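Long-range contacts in tryptophanyl-tRNA synthetase (Cryptosporidium parvum Iowa II, PDB 3HV0), which probably charges tRNA(Trp) with L-tryptophan at the expense of ATP, the chain holding the class I synthetase core of a longer protein: residues 79-84 and 112-117; 84-89 and 135-140; 120-125 and 192-197. One frame throughout, in Å; residues are numbered along the deposited sequence.

How the contacts relate
Contacts 1 and 2 share Ser84 and lie about 9 Å apart between centres; contact 3 lies about 21 Å from the centre of the chain. Contact 1 is core: all its touching residues are buried, and backbone bonds join two parallel strands whose residues line one side of the tryptophan pocket. Contact 2 is partly buried and depends on the side-chain amide of Asn138, on a helix, bonded to a loop carbonyl, with Glu86 exposed at its border. Contact 3, also mostly buried although far out, uses helix 116-122, which begins in contact 1, and is held by apolar and CH-pi packing beside the second subunit. Arg81 bonded to Asn138 ties contact 1 to contact 2; Phe197 ties it to contact 3.

Contact 1: residues 79-84 and 112-117; sequences TGRGPS and IQLTDD. With TRP (tryptophan), chain C.
Gly80 pairs with Gln113 on the neighbouring strand, and its CA also touches the indole of the bound tryptophan, at the most tightly packed part of this contact. Strands 79-81 and 112-114 run parallel, their directions 20° apart, and the backbone supplies the bonds: Gln113 N to Thr79 O, Arg81 N to Gln113 O, and Thr115 N to Arg81 O. The last measures 3.0 Å between Thr115 N and Arg81 O and is nearly straight (168° at the hydrogen), carrying the ladder one residue beyond the strands, where the CA atoms of Gly82 and Thr115 are still only 4.9 Å apart. With no side chain in the way, Gly80 CA approaches CD2 of the indole to 3.4 Å. The side chain of Gln113, CG anti to its backbone N (chi1 176°), extends on the face of the sheet where the ligand lies and brings OE1 to 3.4 Å from the indole NE1. Its amide is held by Tyr78 through OE1 and by Asn157 and the carbonyl of Val200 through NE2. Thr115 CG2 borders the ligand at CD1 (3.6 Å), while Thr115 OG1 bonds Glu118, itself a partner of the ligand. Strand 76-81, helix 93-106 and strand 110-114 form a beta-alpha-beta unit of the Rossmann-type class I synthetase core, and the pocket opens at the C-terminal ends of its two strands. On the other face of the sheet Arg81 and Leu114 cross, CG of Arg81 lying 3.7 Å from CD2 of Leu114; the guanidinium continues away toward Asn138 and Ser85. Widening begins at Pro83 and Asp116, whose CA atoms are 6.0 Å apart. Pro83, centre of an inverse gamma turn, still packs, CD 3.7 Å from Thr115 N and CG on Asp116, but partly exposed Ser84 makes no contact with 112-117.

Contact 2: residues 84-89 and 135-140; sequences SSESLH and AYENMK
Asn138 reaches from helix 128-143 into the loop 84-89 and carries most of the contact. Its CG lies anti to its own carbonyl carbon (chi1 -76°), which swings the amide to the loop. There ND2 donates to Ser85 O at 3.1 Å (151° at the hydrogen), meeting a lone pair in the carbonyl plane, although that oxygen is tilted from the amide plane of Asn138. Glu86 O is also close, 2.8 Å from the same ND2. Against the amide carbon, Asn138 CG, rests Leu88 CD1 at 3.3 Å. At the border, Glu86 and Glu137 lie side by side with their CG atoms 3.9 Å apart; the side chains point the same way, carboxylate planes 46° apart, with Glu86 OE2 and Glu137 OE1 5.0 Å from each other, and a salt bridge from Arg366 to Glu137 would offset the like charges.

The next shell fixes these groups. Asn138 OD1 accepts from Arg81, which settles the turn of the amide. Ser85 OG bonds Ser87 O at 2.6 Å and also Arg81 NH2, so the arginine touches both sides of the contact. Leu88 N is bonded to Asp141 on the same helix. The helix thus backs the loop leading into the class I signature, whose HIGH-like tetrapeptide spans His89 to His92.

Contact 3: residues 120-125 and 192-197; sequences FIFKSN and VGKFAF
Lys194 sets CG of its aliphatic chain over one face of the Phe122 ring, and this CH-pi contact dominates the pairing of segments 120-125 and 192-197. Lys194 CG stands 3.7 Å from the centroid of the Phe122 ring and only 16° from the ring normal. The lysine chain is extended beyond CG; CB, CD and CE pass beyond the rim of the ring, CB beside CZ and CE beside CD1, with Lys194 CE 3.7 Å from Phe122 CD1. Phe122 itself starts with CG anti to its carbonyl carbon (chi1 -83°), a torsion that turns the ring from the helix toward segment 192-197.

Apolar contacts make up the remainder. Phe197 CB meets the edge of the Phe122 ring near its plane, 4.3 Å from CE2. Ile121 points at the backbone: its CG2 lies 3.6 Å from Gly193 C, and its CD1 is 4.0 Å from Gly193 CA. The approach is possible because Gly193 has no side chain, and here the CA atoms of Ile121 and Gly193 are 6.1 Å apart. The same Ile121 CG2 also touches Lys194 CG at 3.8 Å.

Polar and cross-subunit interactions lie around this apolar patch. Lys173 of the second subunit bonds Phe120 O and makes a cation-pi contact with the Phe120 ring, and Ala196 packs on Ala196 of that subunit. Phe197, meanwhile, touches Thr115, Asp117 and Glu118, and its side chain comes to within about 5 Å of the bound tryptophan. Helices 116-122 and 192-202 therefore pack together where the tryptophan pocket borders the subunit interface, consistent with the dimeric organisation of tryptophanyl-tRNA synthetases.

Contact 1: residues 79-84 and 112-117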
loop_
_atom_site.group_PDB
_atom_site.type_symbol
_atom_site.label_atom_id
_atom_site.label_comp_id
_atom_site.label_asym_id
_atom_site.label_seq_id
_atom_site.Cartn_x
_atom_site.Cartn_y
_atom_site.Cartn_z
ATOM N N THR A 79 -16.323 6.363 9.309
ATOM C CA THR A 79 -16.466 7.487 8.413
ATOM C C THR A 79 -15.087 8.060 8.122
ATOM O O THR A 79 -14.127 7.612 8.692
ATOM C CB THR A 79 -17.421 8.511 8.973
ATOM O OG1 THR A 79 -17.995 9.225 7.882
ATOM C CG2 THR A 79 -16.729 9.481 9.884
ATOM N N GLY A 80 -14.997 9.019 7.219
ATOM C CA GLY A 80 -13.676 9.552 6.813
ATOM C C GLY A 80 -13.680 10.955 6.269
ATOM O O GLY A 80 -14.725 11.582 6.171
ATOM N N ARG A 81 -12.475 11.437 5.936
ATOM C CA ARG A 81 -12.240 12.799 5.499
ATOM C C ARG A 81 -10.947 12.865 4.633
ATOM O O ARG A 81 -9.934 12.286 4.962
ATOM C CB ARG A 81 -12.185 13.687 6.740
ATOM C CG ARG A 81 -11.388 14.970 6.635
ATOM C CD ARG A 81 -11.977 15.982 5.652
ATOM N NE ARG A 81 -11.139 17.170 5.541
ATOM C CZ ARG A 81 -11.309 18.135 4.651
ATOM N NH1 ARG A 81 -12.294 18.071 3.775
ATOM N NH2 ARG A 81 -10.477 19.170 4.630
ATOM N N GLY A 82 -11.007 13.562 3.508
ATOM C CA GLY A 82 -9.832 13.763 2.665
ATOM C C GLY A 82 -9.242 15.143 2.876
ATOM O O GLY A 82 -9.856 16.118 2.476
ATOM N N PRO A 83 -8.065 15.244 3.521
ATOM C CA PRO A 83 -7.454 16.527 3.826
ATOM C C PRO A 83 -6.842 17.258 2.621
ATOM O O PRO A 83 -5.628 17.240 2.443
ATOM C CB PRO A 83 -6.352 16.150 4.819
ATOM C CG PRO A 83 -5.995 14.803 4.477
ATOM C CD PRO A 83 -7.228 14.133 4.003
ATOM N N SER A 84 -7.677 17.914 1.818
ATOM C CA SER A 84 -7.207 18.764 0.724
ATOM C C SER A 84 -7.126 20.229 1.117
ATOM O O SER A 84 -6.657 21.061 0.340
ATOM C CB SER A 84 -8.138 18.615 -0.469
ATOM O OG SER A 84 -9.451 18.347 -0.027
ATOM N N ILE A 112 -12.194 6.547 12.282
ATOM C CA ILE A 112 -12.180 7.678 11.351
ATOM C C ILE A 112 -10.843 7.764 10.539
ATOM O O ILE A 112 -9.775 7.890 11.120
ATOM C CB ILE A 112 -12.386 9.005 12.090
ATOM C CG1 ILE A 112 -13.678 8.979 12.941
ATOM C CG2 ILE A 112 -12.483 10.142 11.133
ATOM C CD1 ILE A 112 -13.969 10.257 13.719
ATOM N N GLN A 113 -10.924 7.746 9.204
ATOM C CA GLN A 113 -9.743 7.685 8.342
ATOM C C GLN A 113 -9.419 9.030 7.673
ATOM O O GLN A 113 -10.240 9.585 6.928
ATOM C CB GLN A 113 -9.950 6.625 7.251
ATOM C CG GLN A 113 -8.813 6.542 6.231
ATOM C CD GLN A 113 -9.089 5.543 5.095
ATOM O OE1 GLN A 113 -10.119 5.618 4.438
ATOM N NE2 GLN A 113 -8.167 4.613 4.874
ATOM N N LEU A 114 -8.248 9.576 7.956
ATOM C CA LEU A 114 -7.832 10.763 7.252
ATOM C C LEU A 114 -6.960 10.333 6.071
ATOM O O LEU A 114 -5.891 9.787 6.255
ATOM C CB LEU A 114 -7.142 11.719 8.206
ATOM C CG LEU A 114 -8.243 12.396 9.039
ATOM C CD1 LEU A 114 -8.024 12.277 10.544
ATOM C CD2 LEU A 114 -8.419 13.826 8.567
ATOM N N THR A 115 -7.446 10.561 4.860
ATOM C CA THR A 115 -6.826 9.996 3.677
ATOM C C THR A 115 -5.733 10.880 3.094
ATOM O O THR A 115 -5.834 11.319 1.944
ATOM C CB THR A 115 -7.883 9.654 2.579
ATOM O OG1 THR A 115 -8.453 10.842 2.007
ATOM C CG2 THR A 115 -8.973 8.837 3.166
ATOM N N ASP A 116 -4.655 11.102 3.841
ATOM C CA ASP A 116 -3.551 11.937 3.299
ATOM C C ASP A 116 -2.887 11.340 2.043
ATOM O O ASP A 116 -2.373 12.079 1.230
ATOM C CB ASP A 116 -2.496 12.291 4.348
ATOM C CG ASP A 116 -2.201 11.152 5.282
ATOM O OD1 ASP A 116 -1.761 10.085 4.855
ATOM O OD2 ASP A 116 -2.415 11.280 6.476
ATOM N N ASP A 117 -2.898 10.015 1.909
ATOM C CA ASP A 117 -2.469 9.331 0.697
ATOM C C ASP A 117 -3.322 9.656 -0.536
ATOM O O ASP A 117 -2.774 9.957 -1.593
ATOM C CB ASP A 117 -2.405 7.811 0.922
ATOM C CG ASP A 117 -3.677 7.238 1.556
ATOM O OD1 ASP A 117 -4.636 8.000 1.759
ATOM O OD2 ASP A 117 -3.709 6.024 1.847
HETATM N N TRP C . -12.132 9.891 0.356
HETATM C CA TRP C . -13.143 10.549 1.236
HETATM C C TRP C . -13.276 12.018 0.863
HETATM O O TRP C . -12.367 12.587 0.230
HETATM C CB TRP C . -12.804 10.397 2.732
HETATM C CG TRP C . -13.257 9.087 3.331
HETATM C CD1 TRP C . -12.469 8.009 3.655
HETATM C CD2 TRP C . -14.596 8.717 3.696
HETATM N NE1 TRP C . -13.232 7.008 4.192
HETATM C CE2 TRP C . -14.541 7.409 4.216
HETATM C CE3 TRP C . -15.828 9.362 3.635
HETATM C CZ2 TRP C . -15.673 6.736 4.671
HETATM C CZ3 TRP C . -16.950 8.690 4.083
HETATM C CH2 TRP C . -16.865 7.381 4.586
HETATM O OXT TRP C . -14.309 12.633 1.188
#

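Contact 2: residues 84-89 and 135-140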
loop_
_atom_site.group_PDB
_atom_site.type_symbol
_atom_site.label_atom_id
_atom_site.label_comp_id
_atom_site.label_asym_id
_atom_site.label_seq_id
_atom_site.Cartn_x
_atom_site.Cartn_y
_atom_site.Cartn_z
ATOM N N SER A 84 -7.677 17.914 1.818
ATOM C CA SER A 84 -7.207 18.764 0.724
ATOM C C SER A 84 -7.126 20.229 1.117
ATOM O O SER A 84 -6.657 21.061 0.340
ATOM C CB SER A 84 -8.138 18.615 -0.469
ATOM O OG SER A 84 -9.451 18.347 -0.027
ATOM N N SER A 85 -7.611 20.557 2.311
ATOM C CA SER A 85 -7.576 21.931 2.827
ATOM C C SER A 85 -7.298 21.859 4.311
ATOM O O SER A 85 -7.588 20.853 4.956
ATOM C CB SER A 85 -8.914 22.644 2.583
ATOM O OG SER A 85 -9.944 22.125 3.416
ATOM N N GLU A 86 -6.745 22.937 4.848
ATOM C CA GLU A 86 -6.345 22.977 6.249
ATOM C C GLU A 86 -7.544 22.968 7.190
ATOM O O GLU A 86 -7.443 22.440 8.305
ATOM C CB GLU A 86 -5.461 24.184 6.540
ATOM C CG GLU A 86 -4.574 23.962 7.757
ATOM C CD GLU A 86 -3.680 25.138 8.071
ATOM O OE1 GLU A 86 -2.647 25.299 7.376
ATOM O OE2 GLU A 86 -4.006 25.879 9.035
ATOM N N SER A 87 -8.670 23.529 6.742
ATOM C CA SER A 87 -9.900 23.518 7.529
ATOM C C SER A 87 -11.055 22.812 6.812
ATOM O O SER A 87 -11.136 22.774 5.593
ATOM C CB SER A 87 -10.300 24.944 7.882
ATOM O OG SER A 87 -11.355 24.921 8.828
ATOM N N LEU A 88 -11.948 22.230 7.591
ATOM C CA LEU A 88 -13.132 21.571 7.045
ATOM C C LEU A 88 -14.155 22.617 6.616
ATOM O O LEU A 88 -14.312 23.638 7.293
ATOM C CB LEU A 88 -13.748 20.627 8.081
ATOM C CG LEU A 88 -13.240 19.167 8.018
ATOM C CD1 LEU A 88 -11.705 19.064 8.030
ATOM C CD2 LEU A 88 -13.852 18.338 9.143
ATOM N N HIS A 89 -14.835 22.372 5.486
ATOM C CA HIS A 89 -16.006 23.191 5.109
ATOM C C HIS A 89 -17.115 22.846 6.092
ATOM O O HIS A 89 -17.073 21.805 6.760
ATOM C CB HIS A 89 -16.513 22.910 3.688
ATOM C CG HIS A 89 -15.461 23.008 2.621
ATOM N ND1 HIS A 89 -15.262 22.020 1.680
ATOM C CD2 HIS A 89 -14.566 23.981 2.334
ATOM C CE1 HIS A 89 -14.284 22.378 0.861
ATOM N NE2 HIS A 89 -13.843 23.565 1.237
ATOM N N ALA A 135 -4.045 16.976 7.440
ATOM C CA ALA A 135 -4.670 15.889 8.172
ATOM C C ALA A 135 -4.741 16.184 9.661
ATOM O O ALA A 135 -5.792 16.013 10.271
ATOM C CB ALA A 135 -3.929 14.601 7.947
ATOM N N TYR A 136 -3.637 16.635 10.245
ATOM C CA TYR A 136 -3.608 16.835 11.698
ATOM C C TYR A 136 -4.458 18.014 12.148
ATOM O O TYR A 136 -5.099 17.944 13.195
ATOM C CB TYR A 136 -2.181 16.864 12.270
ATOM C CG TYR A 136 -1.817 15.479 12.761
ATOM C CD1 TYR A 136 -1.738 15.176 14.121
ATOM C CD2 TYR A 136 -1.644 14.438 11.853
ATOM C CE1 TYR A 136 -1.444 13.861 14.549
ATOM C CE2 TYR A 136 -1.344 13.142 12.264
ATOM C CZ TYR A 136 -1.253 12.858 13.600
ATOM O OH TYR A 136 -0.964 11.557 13.942
ATOM N N GLU A 137 -4.497 19.071 11.350
ATOM C CA GLU A 137 -5.373 20.192 11.667
ATOM C C GLU A 137 -6.819 19.769 11.532
ATOM O O GLU A 137 -7.650 20.071 12.394
ATOM C CB GLU A 137 -5.087 21.384 10.763
ATOM C CG GLU A 137 -3.715 21.998 10.965
ATOM C CD GLU A 137 -3.520 22.538 12.359
ATOM O OE1 GLU A 137 -4.510 22.936 12.988
ATOM O OE2 GLU A 137 -2.364 22.565 12.826
ATOM N N ASN A 138 -7.110 19.057 10.447
ATOM C CA ASN A 138 -8.443 18.464 10.235
ATOM C C ASN A 138 -8.935 17.614 11.413
ATOM O O ASN A 138 -10.111 17.683 11.750
ATOM C CB ASN A 138 -8.460 17.633 8.959
ATOM C CG ASN A 138 -8.517 18.488 7.689
ATOM O OD1 ASN A 138 -8.832 17.972 6.626
ATOM N ND2 ASN A 138 -8.214 19.794 7.792
ATOM N N MET A 139 -8.044 16.837 12.039
ATOM C CA MET A 139 -8.398 16.051 13.234
ATOM C C MET A 139 -8.950 16.910 14.353
ATOM O O MET A 139 -9.889 16.500 15.037
ATOM C CB MET A 139 -7.195 15.302 13.816
ATOM C CG MET A 139 -6.651 14.216 12.938
ATOM S SD MET A 139 -5.552 13.069 13.786
ATOM C CE MET A 139 -6.332 13.041 15.405
ATOM N N LYS A 140 -8.345 18.077 14.549
ATOM C CA LYS A 140 -8.805 19.025 15.556
ATOM C C LYS A 140 -10.249 19.467 15.292
ATOM O O LYS A 140 -11.078 19.531 16.217
ATOM C CB LYS A 140 -7.890 20.262 15.611
ATOM C CG LYS A 140 -6.461 19.983 16.035
ATOM C CD LYS A 140 -5.573 21.215 15.891
ATOM C CE LYS A 140 -4.318 21.067 16.752
ATOM N NZ LYS A 140 -3.319 22.162 16.566
#

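Contact 3: residues 120-125 and 192-197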
loop_
_atom_site.group_PDB
_atom_site.type_symbol
_atom_site.label_atom_id
_atom_site.label_comp_id
_atom_site.label_asym_id
_atom_site.label_seq_id
_atom_site.Cartn_x
_atom_site.Cartn_y
_atom_site.Cartn_z
ATOM N N PHE A 120 -2.970 13.532 -1.926
ATOM C CA PHE A 120 -1.707 13.608 -2.613
ATOM C C PHE A 120 -1.780 12.881 -3.964
ATOM O O PHE A 120 -1.174 13.329 -4.938
ATOM C CB PHE A 120 -0.610 13.014 -1.763
ATOM C CG PHE A 120 0.673 12.783 -2.511
ATOM C CD1 PHE A 120 1.464 13.844 -2.868
ATOM C CD2 PHE A 120 1.082 11.515 -2.840
ATOM C CE1 PHE A 120 2.647 13.654 -3.549
ATOM C CE2 PHE A 120 2.276 11.313 -3.521
ATOM C CZ PHE A 120 3.055 12.382 -3.884
ATOM N N ILE A 121 -2.515 11.765 -4.030
ATOM C CA ILE A 121 -2.571 10.978 -5.258
ATOM C C ILE A 121 -3.415 11.635 -6.352
ATOM O O ILE A 121 -2.988 11.699 -7.509
ATOM C CB ILE A 121 -3.038 9.518 -5.023
ATOM C CG1 ILE A 121 -1.885 8.685 -4.455
ATOM C CG2 ILE A 121 -3.473 8.873 -6.357
ATOM C CD1 ILE A 121 -0.727 8.522 -5.436
ATOM N N PHE A 122 -4.582 12.144 -5.964
ATOM C CA PHE A 122 -5.598 12.624 -6.900
ATOM C C PHE A 122 -5.531 14.101 -7.239
ATOM O O PHE A 122 -6.273 14.558 -8.109
ATOM C CB PHE A 122 -6.981 12.323 -6.324
ATOM C CG PHE A 122 -7.444 10.931 -6.591
ATOM C CD1 PHE A 122 -8.296 10.666 -7.647
ATOM C CD2 PHE A 122 -7.033 9.880 -5.783
ATOM C CE1 PHE A 122 -8.727 9.379 -7.899
ATOM C CE2 PHE A 122 -7.468 8.596 -6.008
ATOM C CZ PHE A 122 -8.315 8.341 -7.073
ATOM N N LYS A 123 -4.650 14.841 -6.568
ATOM C CA LYS A 123 -4.553 16.300 -6.720
ATOM C C LYS A 123 -3.122 16.720 -7.008
ATOM O O LYS A 123 -2.347 16.939 -6.077
ATOM C CB LYS A 123 -5.031 16.997 -5.445
ATOM C CG LYS A 123 -6.526 16.906 -5.221
ATOM C CD LYS A 123 -7.233 17.952 -6.083
ATOM C CE LYS A 123 -8.686 17.609 -6.395
ATOM N NZ LYS A 123 -9.248 18.613 -7.377
ATOM N N SER A 124 -2.805 16.872 -8.298
ATOM C CA SER A 124 -1.457 17.226 -8.781
ATOM C C SER A 124 -0.755 18.331 -7.977
ATOM O O SER A 124 0.467 18.316 -7.810
ATOM C CB SER A 124 -1.532 17.680 -10.251
ATOM N N ASN A 125 -1.539 19.298 -7.512
ATOM C CA ASN A 125 -1.052 20.450 -6.754
ATOM C C ASN A 125 -0.897 20.150 -5.252
ATOM O O ASN A 125 -1.102 21.033 -4.424
ATOM C CB ASN A 125 -2.025 21.638 -6.936
ATOM C CG ASN A 125 -3.440 21.341 -6.390
ATOM O OD1 ASN A 125 -3.922 20.204 -6.456
ATOM N ND2 ASN A 125 -4.108 22.372 -5.864
ATOM N N VAL A 192 -1.240 5.058 -11.580
ATOM C CA VAL A 192 -1.543 3.780 -10.940
ATOM C C VAL A 192 -1.914 3.923 -9.463
ATOM O O VAL A 192 -2.587 3.058 -8.909
ATOM C CB VAL A 192 -0.381 2.765 -11.104
ATOM C CG1 VAL A 192 0.819 3.165 -10.270
ATOM C CG2 VAL A 192 -0.841 1.356 -10.774
ATOM N N GLY A 193 -1.479 5.013 -8.837
ATOM C CA GLY A 193 -1.935 5.357 -7.505
ATOM C C GLY A 193 -3.447 5.453 -7.368
ATOM O O GLY A 193 -4.016 5.095 -6.319
ATOM N N LYS A 194 -4.109 5.938 -8.417
ATOM C CA LYS A 194 -5.571 6.082 -8.393
ATOM C C LYS A 194 -6.250 4.715 -8.373
ATOM O O LYS A 194 -7.243 4.500 -7.669
ATOM C CB LYS A 194 -6.053 6.919 -9.589
ATOM C CG LYS A 194 -5.622 8.403 -9.507
ATOM C CD LYS A 194 -6.205 9.261 -10.624
ATOM C CE LYS A 194 -5.886 10.739 -10.433
ATOM N NZ LYS A 194 -5.830 11.484 -11.736
ATOM N N PHE A 195 -5.693 3.781 -9.139
ATOM C CA PHE A 195 -6.169 2.397 -9.121
ATOM C C PHE A 195 -5.955 1.707 -7.776
ATOM O O PHE A 195 -6.789 0.888 -7.376
ATOM C CB PHE A 195 -5.499 1.591 -10.227
ATOM C CG PHE A 195 -5.944 1.979 -11.592
ATOM C CD1 PHE A 195 -7.001 1.328 -12.188
ATOM C CD2 PHE A 195 -5.325 3.017 -12.276
ATOM C CE1 PHE A 195 -7.429 1.692 -13.445
ATOM C CE2 PHE A 195 -5.747 3.386 -13.525
ATOM C CZ PHE A 195 -6.797 2.721 -14.118
ATOM N N ALA A 196 -4.859 2.040 -7.079
ATOM C CA ALA A 196 -4.484 1.352 -5.822
ATOM C C ALA A 196 -5.207 1.842 -4.557
ATOM O O ALA A 196 -5.133 1.162 -3.535
ATOM C CB ALA A 196 -2.978 1.423 -5.593
ATOM N N PHE A 197 -5.859 3.006 -4.611
ATOM C CA PHE A 197 -6.416 3.629 -3.408
ATOM C C PHE A 197 -7.777 3.088 -2.920
ATOM O O PHE A 197 -8.025 3.032 -1.722
ATOM C CB PHE A 197 -6.505 5.174 -3.510
ATOM C CG PHE A 197 -7.240 5.782 -2.332
ATOM C CD1 PHE A 197 -6.652 5.780 -1.074
ATOM C CD2 PHE A 197 -8.563 6.215 -2.455
ATOM C CE1 PHE A 197 -7.350 6.247 0.034
ATOM C CE2 PHE A 197 -9.266 6.684 -1.348
ATOM C CZ PHE A 197 -8.662 6.699 -0.107
#